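Local coordinates for protein ADP-ribosylating toxin CARDS (Mycoplasma pneumoniae, PDB 4TLV) that transfers ADP-ribose from NAD(+) to target proteins as a mono-ADP-ribosylating toxin and causes vacuolation and epithelial damage in host cells, at residues F36-S41 with S47-T52; L390-K395 with S399-Y404; T456-L459 with S463-M466. One frame throughout, in Å; residues are numbered along the deposited sequence.

Contact 1 of 3, residues F36-S41 with S47-T52; sequences FEHILS and SYFIST
The H38 side chain meets S47, F49 and S51 across this contact, and the main interaction is aromatic. F49 CB sits over the middle of the H38 imidazole, 3.9 Å from the ring centroid and almost on its normal, in a CH-pi contact. The F49 phenyl ring then turns its edge toward the same imidazole. The two rings stand nearly perpendicular (87°) in a T-shaped pair. F49 CD2 is also 3.8 Å from H38 CB, which lies at the phenyl edge. S51 CB lies at the imidazole edge, near the ring plane, 4.4 Å from H38 NE2. H38 has CG anti to its backbone N (chi1 173°), and this carries the imidazole from the helix out to the strand.

S47 OG approaches H38 ND1 at 3.5 Å without a hydrogen bond. That hydroxyl instead accepts from F49 N at 3.0 Å, which closes an ST turn at the start of strand 49-53. H38 NE2 hydrogen-bonds E134 OE2 of strand 134-138.

S51 and T52 belong to a sequence consistent with the Ser-Thr-Ser motif of this toxin family. R12, which bonds S51 O, is probably the family's arginine partner. The contact lays helix 35-40 against edge strand 49-53 in the mART domain. Strand 134-138 pairs with strand 49-53, and helix 115-126 packs on the F36 and I39 side of the helix.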
loop_
_atom_site.group_PDB
_atom_site.type_symbol
_atom_site.label_atom_id
_atom_site.label_comp_id
_atom_site.label_asym_id
_atom_site.label_seq_id
_atom_site.Cartn_x
_atom_site.Cartn_y
_atom_site.Cartn_z
ATOM N N PHE A 36 7.634 1.525 17.937
ATOM C CA PHE A 36 6.274 2.037 18.031
ATOM C C PHE A 36 6.216 3.562 18.150
ATOM O O PHE A 36 5.346 4.197 17.549
ATOM C CB PHE A 36 5.491 1.363 19.165
ATOM C CG PHE A 36 5.008 -0.022 18.821
ATOM C CD1 PHE A 36 3.796 -0.208 18.181
ATOM C CD2 PHE A 36 5.777 -1.128 19.115
ATOM C CE1 PHE A 36 3.353 -1.488 17.853
ATOM C CE2 PHE A 36 5.344 -2.401 18.792
ATOM C CZ PHE A 36 4.135 -2.581 18.167
ATOM N N GLU A 37 7.128 4.154 18.922
ATOM C CA GLU A 37 7.150 5.617 19.044
ATOM C C GLU A 37 7.453 6.292 17.706
ATOM O O GLU A 37 6.992 7.408 17.442
ATOM C CB GLU A 37 8.177 6.072 20.093
ATOM C CG GLU A 37 7.718 5.790 21.529
ATOM C CD GLU A 37 8.713 6.275 22.574
ATOM O OE1 GLU A 37 9.802 6.756 22.197
ATOM O OE2 GLU A 37 8.406 6.174 23.780
ATOM N N HIS A 38 8.252 5.624 16.880
ATOM C CA HIS A 38 8.597 6.165 15.568
ATOM C C HIS A 38 7.406 6.108 14.606
ATOM O O HIS A 38 7.135 7.066 13.868
ATOM C CB HIS A 38 9.778 5.405 14.965
ATOM C CG HIS A 38 10.066 5.798 13.557
ATOM N ND1 HIS A 38 10.537 7.051 13.222
ATOM C CD2 HIS A 38 9.883 5.132 12.391
ATOM C CE1 HIS A 38 10.647 7.134 11.906
ATOM N NE2 HIS A 38 10.266 5.980 11.379
ATOM N N ILE A 39 6.705 4.980 14.608
ATOM C CA ILE A 39 5.513 4.800 13.784
ATOM C C ILE A 39 4.405 5.759 14.227
ATOM O O ILE A 39 3.683 6.326 13.393
ATOM C CB ILE A 39 4.976 3.348 13.880
ATOM C CG1 ILE A 39 5.973 2.371 13.250
ATOM C CG2 ILE A 39 3.629 3.232 13.200
ATOM C CD1 ILE A 39 6.333 2.712 11.804
ATOM N N LEU A 40 4.279 5.953 15.540
ATOM C CA LEU A 40 3.174 6.749 16.085
ATOM C C LEU A 40 3.547 8.200 16.397
ATOM O O LEU A 40 2.720 8.969 16.897
ATOM C CB LEU A 40 2.613 6.072 17.345
ATOM C CG LEU A 40 2.096 4.648 17.170
ATOM C CD1 LEU A 40 1.743 4.044 18.529
ATOM C CD2 LEU A 40 0.872 4.676 16.253
ATOM N N SER A 41 4.797 8.567 16.119
ATOM C CA SER A 41 5.294 9.925 16.364
ATOM C C SER A 41 5.074 10.381 17.815
ATOM O O SER A 41 4.772 11.544 18.068
ATOM C CB SER A 41 4.680 10.947 15.396
ATOM O OG SER A 41 4.898 10.589 14.028
ATOM N N SER A 47 13.618 10.332 17.761
ATOM C CA SER A 47 13.910 9.034 17.142
ATOM C C SER A 47 15.290 8.921 16.485
ATOM O O SER A 47 15.800 9.866 15.870
ATOM C CB SER A 47 12.844 8.641 16.118
ATOM O OG SER A 47 13.066 7.306 15.684
ATOM N N TYR A 48 15.875 7.732 16.614
ATOM C CA TYR A 48 17.136 7.395 15.970
ATOM C C TYR A 48 16.870 6.943 14.543
ATOM O O TYR A 48 17.785 6.789 13.775
ATOM C CB TYR A 48 17.785 6.225 16.715
ATOM C CG TYR A 48 19.193 5.887 16.282
ATOM C CD1 TYR A 48 20.238 6.794 16.476
ATOM C CD2 TYR A 48 19.494 4.640 15.736
ATOM C CE1 TYR A 48 21.524 6.487 16.105
ATOM C CE2 TYR A 48 20.788 4.315 15.367
ATOM C CZ TYR A 48 21.800 5.243 15.548
ATOM O OH TYR A 48 23.085 4.921 15.170
ATOM N N PHE A 49 15.599 6.719 14.206
ATOM C CA PHE A 49 15.254 6.174 12.904
ATOM C C PHE A 49 14.971 7.298 11.912
ATOM O O PHE A 49 14.293 8.263 12.259
ATOM C CB PHE A 49 14.009 5.292 13.021
ATOM C CG PHE A 49 14.175 4.118 13.960
ATOM C CD1 PHE A 49 15.408 3.482 14.087
ATOM C CD2 PHE A 49 13.098 3.643 14.706
ATOM C CE1 PHE A 49 15.575 2.392 14.943
ATOM C CE2 PHE A 49 13.252 2.547 15.559
ATOM C CZ PHE A 49 14.513 1.923 15.678
ATOM N N ILE A 50 15.466 7.159 10.680
ATOM C CA ILE A 50 15.160 8.138 9.622
ATOM C C ILE A 50 14.217 7.523 8.587
ATOM O O ILE A 50 14.464 6.429 8.091
ATOM C CB ILE A 50 16.428 8.621 8.916
ATOM C CG1 ILE A 50 17.354 9.334 9.910
ATOM C CG2 ILE A 50 16.089 9.583 7.770
ATOM C CD1 ILE A 50 18.708 9.700 9.295
ATOM N N SER A 51 13.143 8.234 8.250
ATOM C CA SER A 51 12.130 7.684 7.343
ATOM C C SER A 51 12.433 7.908 5.866
ATOM O O SER A 51 12.931 8.963 5.462
ATOM C CB SER A 51 10.750 8.271 7.660
ATOM O OG SER A 51 10.813 9.692 7.559
ATOM N N THR A 52 12.124 6.890 5.072
ATOM C CA THR A 52 12.173 6.968 3.622
ATOM C C THR A 52 11.010 6.122 3.113
ATOM O O THR A 52 10.367 5.399 3.873
ATOM C CB THR A 52 13.477 6.353 3.036
ATOM O OG1 THR A 52 13.455 4.927 3.231
ATOM C CG2 THR A 52 14.739 6.948 3.689
#

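Contact 2 of 3, residues L390-K395 with S399-Y404; sequences LFWNTK and SQHDLY
F391 and Y404 form an antiparallel hydrogen-bonded pair, with F391 N to Y404 O and Y404 N to F391 O both 2.9 Å. Beyond this pair the strands part, and one water bridges the next step. It accepts from N393 N at 2.9 Å and donates to D402 O at 2.7 Å.

W392 and H401 lie side by side on one flank. The edge of the indole six-membered ring points at the imidazole face, with planes at 79°. W392 CZ3 comes within 3.9 Å of H401 ND1, over the rim of that face. W392 has CG between its backbone N and carbonyl carbon (chi1 76°), which brings the six-membered ring toward the second strand. Both rings have polar partners outside the two segments: W392 NE1 hydrogen-bonds E416 OE2, and H401 ND1 hydrogen-bonds S396 OG.

L390 and L403 make the apolar end, with L390 CB 4.0 Å from L403 CD1. The Y404 ring turns its edge to the W392 CA and N393 N region. At the turn, N393 OD1 accepts from K395 N at 2.8 Å, an Asx turn.

This hairpin of strands 388-393 and 401-407 belongs to the D2 beta-trefoil. Its chemistry implies a directly bonded base and a splayed turn end, where water replaces direct backbone bonding. There the W392 and H401 rings meet edge to face, with W392 NE1 and H401 ND1 each satisfied by its own polar partner.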
loop_
_atom_site.group_PDB
_atom_site.type_symbol
_atom_site.label_atom_id
_atom_site.label_comp_id
_atom_site.label_asym_id
_atom_site.label_seq_id
_atom_site.Cartn_x
_atom_site.Cartn_y
_atom_site.Cartn_z
ATOM N N LEU A 390 -3.002 6.415 -20.834
ATOM C CA LEU A 390 -4.245 5.760 -21.213
ATOM C C LEU A 390 -4.551 6.053 -22.680
ATOM O O LEU A 390 -4.268 7.150 -23.167
ATOM C CB LEU A 390 -5.401 6.260 -20.346
ATOM C CG LEU A 390 -5.391 5.911 -18.853
ATOM C CD1 LEU A 390 -6.590 6.600 -18.166
ATOM C CD2 LEU A 390 -5.443 4.392 -18.654
ATOM N N PHE A 391 -5.141 5.079 -23.366
ATOM C CA PHE A 391 -5.454 5.207 -24.794
ATOM C C PHE A 391 -6.826 4.609 -25.120
ATOM O O PHE A 391 -7.309 3.719 -24.420
ATOM C CB PHE A 391 -4.391 4.489 -25.642
ATOM C CG PHE A 391 -3.089 5.219 -25.747
ATOM C CD1 PHE A 391 -2.150 5.157 -24.718
ATOM C CD2 PHE A 391 -2.783 5.957 -26.888
ATOM C CE1 PHE A 391 -0.943 5.836 -24.816
ATOM C CE2 PHE A 391 -1.570 6.644 -26.995
ATOM C CZ PHE A 391 -0.647 6.581 -25.964
ATOM N N TRP A 392 -7.455 5.103 -26.185
ATOM C CA TRP A 392 -8.599 4.411 -26.774
ATOM C C TRP A 392 -8.360 4.255 -28.273
ATOM O O TRP A 392 -7.515 4.939 -28.848
ATOM C CB TRP A 392 -9.917 5.143 -26.519
ATOM C CG TRP A 392 -10.129 6.371 -27.370
ATOM C CD1 TRP A 392 -9.361 7.494 -27.392
ATOM C CD2 TRP A 392 -11.188 6.591 -28.316
ATOM N NE1 TRP A 392 -9.874 8.404 -28.286
ATOM C CE2 TRP A 392 -10.991 7.870 -28.873
ATOM C CE3 TRP A 392 -12.276 5.827 -28.748
ATOM C CZ2 TRP A 392 -11.846 8.410 -29.836
ATOM C CZ3 TRP A 392 -13.131 6.367 -29.704
ATOM C CH2 TRP A 392 -12.907 7.645 -30.237
ATOM N N ASN A 393 -9.098 3.339 -28.884
ATOM C CA ASN A 393 -9.025 3.124 -30.319
ATOM C C ASN A 393 -10.012 4.037 -31.031
ATOM O O ASN A 393 -11.225 3.825 -30.965
ATOM C CB ASN A 393 -9.324 1.661 -30.643
ATOM C CG ASN A 393 -9.134 1.346 -32.111
ATOM O OD1 ASN A 393 -9.465 2.157 -32.982
ATOM N ND2 ASN A 393 -8.597 0.166 -32.397
ATOM N N THR A 394 -9.482 5.063 -31.693
ATOM C CA THR A 394 -10.300 6.096 -32.330
ATOM C C THR A 394 -11.241 5.540 -33.392
ATOM O O THR A 394 -12.248 6.164 -33.730
ATOM C CB THR A 394 -9.427 7.179 -32.981
ATOM O OG1 THR A 394 -8.531 6.563 -33.917
ATOM C CG2 THR A 394 -8.624 7.930 -31.921
ATOM N N LYS A 395 -10.921 4.357 -33.909
ATOM C CA LYS A 395 -11.755 3.740 -34.930
ATOM C C LYS A 395 -12.831 2.811 -34.359
ATOM O O LYS A 395 -13.757 2.429 -35.072
ATOM C CB LYS A 395 -10.894 3.006 -35.956
ATOM C CG LYS A 395 -10.163 3.935 -36.920
ATOM C CD LYS A 395 -9.322 3.148 -37.914
ATOM C CE LYS A 395 -8.905 4.010 -39.101
ATOM N NZ LYS A 395 -8.236 5.267 -38.664
ATOM N N SER A 399 -21.386 2.019 -28.496
ATOM C CA SER A 399 -21.696 2.937 -27.403
ATOM C C SER A 399 -20.594 2.985 -26.341
ATOM O O SER A 399 -20.420 3.991 -25.659
ATOM C CB SER A 399 -23.020 2.522 -26.749
ATOM O OG SER A 399 -23.209 3.167 -25.499
ATOM N N GLN A 400 -19.867 1.885 -26.195
ATOM C CA GLN A 400 -18.849 1.768 -25.160
ATOM C C GLN A 400 -17.518 1.443 -25.801
ATOM O O GLN A 400 -17.445 0.598 -26.689
ATOM C CB GLN A 400 -19.226 0.664 -24.164
ATOM C CG GLN A 400 -20.539 0.904 -23.442
ATOM C CD GLN A 400 -20.908 -0.216 -22.492
ATOM O OE1 GLN A 400 -20.273 -1.274 -22.480
ATOM N NE2 GLN A 400 -21.943 0.009 -21.686
ATOM N N HIS A 401 -16.462 2.111 -25.359
ATOM C CA HIS A 401 -15.139 1.855 -25.905
ATOM C C HIS A 401 -14.198 1.341 -24.828
ATOM O O HIS A 401 -14.235 1.798 -23.679
ATOM C CB HIS A 401 -14.583 3.123 -26.549
ATOM C CG HIS A 401 -15.494 3.715 -27.577
ATOM N ND1 HIS A 401 -15.593 3.499 -28.910
ATOM C CD2 HIS A 401 -16.475 4.632 -27.263
ATOM C CE1 HIS A 401 -16.611 4.298 -29.375
ATOM N NE2 HIS A 401 -17.129 4.967 -28.362
ATOM N N ASP A 402 -13.356 0.390 -25.215
ATOM C CA ASP A 402 -12.389 -0.192 -24.310
ATOM C C ASP A 402 -11.270 0.786 -23.971
ATOM O O ASP A 402 -10.965 1.703 -24.743
ATOM C CB ASP A 402 -11.804 -1.470 -24.909
ATOM C CG ASP A 402 -12.774 -2.641 -24.842
ATOM O OD1 ASP A 402 -13.878 -2.483 -24.275
ATOM O OD2 ASP A 402 -12.423 -3.723 -25.349
ATOM N N LEU A 403 -10.666 0.576 -22.807
ATOM C CA LEU A 403 -9.607 1.442 -22.306
ATOM C C LEU A 403 -8.293 0.675 -22.239
ATOM O O LEU A 403 -8.242 -0.418 -21.678
ATOM C CB LEU A 403 -9.973 1.982 -20.913
ATOM C CG LEU A 403 -8.936 2.873 -20.235
ATOM C CD1 LEU A 403 -8.733 4.167 -21.032
ATOM C CD2 LEU A 403 -9.353 3.170 -18.776
ATOM N N TYR A 404 -7.235 1.251 -22.809
ATOM C CA TYR A 404 -5.931 0.585 -22.853
ATOM C C TYR A 404 -4.841 1.409 -22.185
ATOM O O TYR A 404 -5.015 2.594 -21.928
ATOM C CB TYR A 404 -5.509 0.311 -24.299
ATOM C CG TYR A 404 -6.571 -0.375 -25.134
ATOM C CD1 TYR A 404 -6.824 -1.737 -24.997
ATOM C CD2 TYR A 404 -7.322 0.342 -26.057
ATOM C CE1 TYR A 404 -7.801 -2.365 -25.760
ATOM C CE2 TYR A 404 -8.301 -0.273 -26.826
ATOM C CZ TYR A 404 -8.531 -1.625 -26.676
ATOM O OH TYR A 404 -9.504 -2.230 -27.436
HETATM O O HOH W 1 -11.271 1.974 -27.441
#

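Contact 3 of 3, residues T456-L459 with S463-M466; sequences TPQL and SYQM
T456 and Y464 are the tight part of this contact. Their backbones form an antiparallel hydrogen-bonded pair, T456 N to Y464 O and Y464 N to T456 O, each 2.9 Å. Y464 O also takes a weak bond from M466 N. S463 CA adds a CA-H...O contact to T456 O at 3.2 Å. T456 CG2 packs beside the pair, 3.8 Å from Y464 CB and 3.7 Å from M466 CG. With OG1 anti to the backbone N (chi1 -169°) and hydrogen-bonded to T468 OG1, CG2 sits between N and the carbonyl carbon and faces Y464 and M466.

P457 and S463 follow as a non-hydrogen-bonded pair, and their side chains diverge. This is a beta hairpin of strands 453-457 and 463-464 in D3, a beta-trefoil domain. S463 OG is buried and gripped by three groups: G565 O, W567 NE1 and W448 NE1.

The other side is more open to solvent. Y464 is exposed, and its ring leads away from the first strand. The Q458 chain bends at chi2 (-83°) and lays its amide across the base of Y464. Even here Q458 OE1 comes 3.1 Å from Y464 CB, a short C...O approach. Amide and phenol planes are 35° apart.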
loop_
_atom_site.group_PDB
_atom_site.type_symbol
_atom_site.label_atom_id
_atom_site.label_comp_id
_atom_site.label_asym_id
_atom_site.label_seq_id
_atom_site.Cartn_x
_atom_site.Cartn_y
_atom_site.Cartn_z
ATOM N N THR A 456 -3.198 -25.213 -4.835
ATOM C CA THR A 456 -4.024 -24.084 -4.430
ATOM C C THR A 456 -5.211 -24.604 -3.606
ATOM O O THR A 456 -5.719 -25.704 -3.853
ATOM C CB THR A 456 -4.496 -23.289 -5.675
ATOM O OG1 THR A 456 -5.080 -22.047 -5.270
ATOM C CG2 THR A 456 -5.518 -24.099 -6.492
ATOM N N PRO A 457 -5.654 -23.828 -2.609
ATOM C CA PRO A 457 -6.795 -24.248 -1.791
ATOM C C PRO A 457 -8.072 -24.268 -2.621
ATOM O O PRO A 457 -8.203 -23.503 -3.587
ATOM C CB PRO A 457 -6.910 -23.142 -0.735
ATOM C CG PRO A 457 -5.700 -22.294 -0.894
ATOM C CD PRO A 457 -5.202 -22.471 -2.276
ATOM N N GLN A 458 -8.990 -25.156 -2.259
ATOM C CA GLN A 458 -10.331 -25.190 -2.850
ATOM C C GLN A 458 -11.318 -24.933 -1.732
ATOM O O GLN A 458 -11.019 -25.213 -0.568
ATOM C CB GLN A 458 -10.620 -26.561 -3.468
ATOM C CG GLN A 458 -9.730 -26.926 -4.637
ATOM C CD GLN A 458 -10.204 -26.344 -5.966
ATOM O OE1 GLN A 458 -9.488 -25.576 -6.612
ATOM N NE2 GLN A 458 -11.405 -26.721 -6.385
ATOM N N LEU A 459 -12.505 -24.436 -2.080
ATOM C CA LEU A 459 -13.488 -24.059 -1.078
ATOM C C LEU A 459 -13.966 -25.267 -0.289
ATOM O O LEU A 459 -14.470 -25.136 0.822
ATOM C CB LEU A 459 -14.668 -23.345 -1.741
ATOM C CG LEU A 459 -14.325 -21.932 -2.223
ATOM C CD1 LEU A 459 -15.488 -21.327 -3.022
ATOM C CD2 LEU A 459 -13.978 -21.064 -1.026
ATOM N N SER A 463 -7.309 -29.455 -2.119
ATOM C CA SER A 463 -6.439 -28.665 -2.993
ATOM C C SER A 463 -6.539 -29.120 -4.434
ATOM O O SER A 463 -6.838 -30.280 -4.722
ATOM C CB SER A 463 -4.961 -28.749 -2.562
ATOM O OG SER A 463 -4.826 -28.507 -1.184
ATOM N N TYR A 464 -6.251 -28.191 -5.329
ATOM C CA TYR A 464 -6.195 -28.427 -6.759
ATOM C C TYR A 464 -4.736 -28.232 -7.141
ATOM O O TYR A 464 -4.033 -27.419 -6.534
ATOM C CB TYR A 464 -7.090 -27.388 -7.432
ATOM C CG TYR A 464 -7.263 -27.428 -8.934
ATOM C CD1 TYR A 464 -6.178 -27.281 -9.788
ATOM C CD2 TYR A 464 -8.532 -27.531 -9.501
ATOM C CE1 TYR A 464 -6.340 -27.277 -11.176
ATOM C CE2 TYR A 464 -8.711 -27.525 -10.888
ATOM C CZ TYR A 464 -7.608 -27.398 -11.718
ATOM O OH TYR A 464 -7.767 -27.387 -13.089
ATOM N N GLN A 465 -4.267 -28.976 -8.135
ATOM C CA GLN A 465 -2.877 -28.870 -8.540
ATOM C C GLN A 465 -2.704 -27.801 -9.601
ATOM O O GLN A 465 -2.856 -28.054 -10.793
ATOM C CB GLN A 465 -2.336 -30.218 -9.032
ATOM C CG GLN A 465 -0.807 -30.279 -9.088
ATOM C CD GLN A 465 -0.230 -29.612 -10.315
ATOM O OE1 GLN A 465 -0.366 -30.116 -11.433
ATOM N NE2 GLN A 465 0.444 -28.480 -10.116
ATOM N N MET A 466 -2.395 -26.597 -9.138
ATOM C CA MET A 466 -2.085 -25.463 -9.992
ATOM C C MET A 466 -1.628 -24.329 -9.074
ATOM O O MET A 466 -1.887 -24.346 -7.865
ATOM C CB MET A 466 -3.310 -25.036 -10.814
ATOM C CG MET A 466 -4.510 -24.647 -9.964
ATOM S SD MET A 466 -5.964 -24.064 -10.887
ATOM C CE MET A 466 -5.664 -22.299 -10.927
#

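Overall arrangement
The three contacts follow one another along the chain, each closing before the next opens. Each lies in a different domain. Contact 1 is in the mART domain, contact 2 in D2 and contact 3 in D3. Their centres are about 46 Å (1 and 2), 41 Å (1 and 3) and 37 Å (2 and 3) apart, and no two touch. Contact 1 lies on the opposite side of the chain's centre from the other two. It joins a helix to a strand, whereas contacts 2 and 3 are hairpins of two separate beta-trefoils. The arrangement follows the toxin's modular build: an enzymatic N-terminal part, and a C-terminal part required for binding annexin A2.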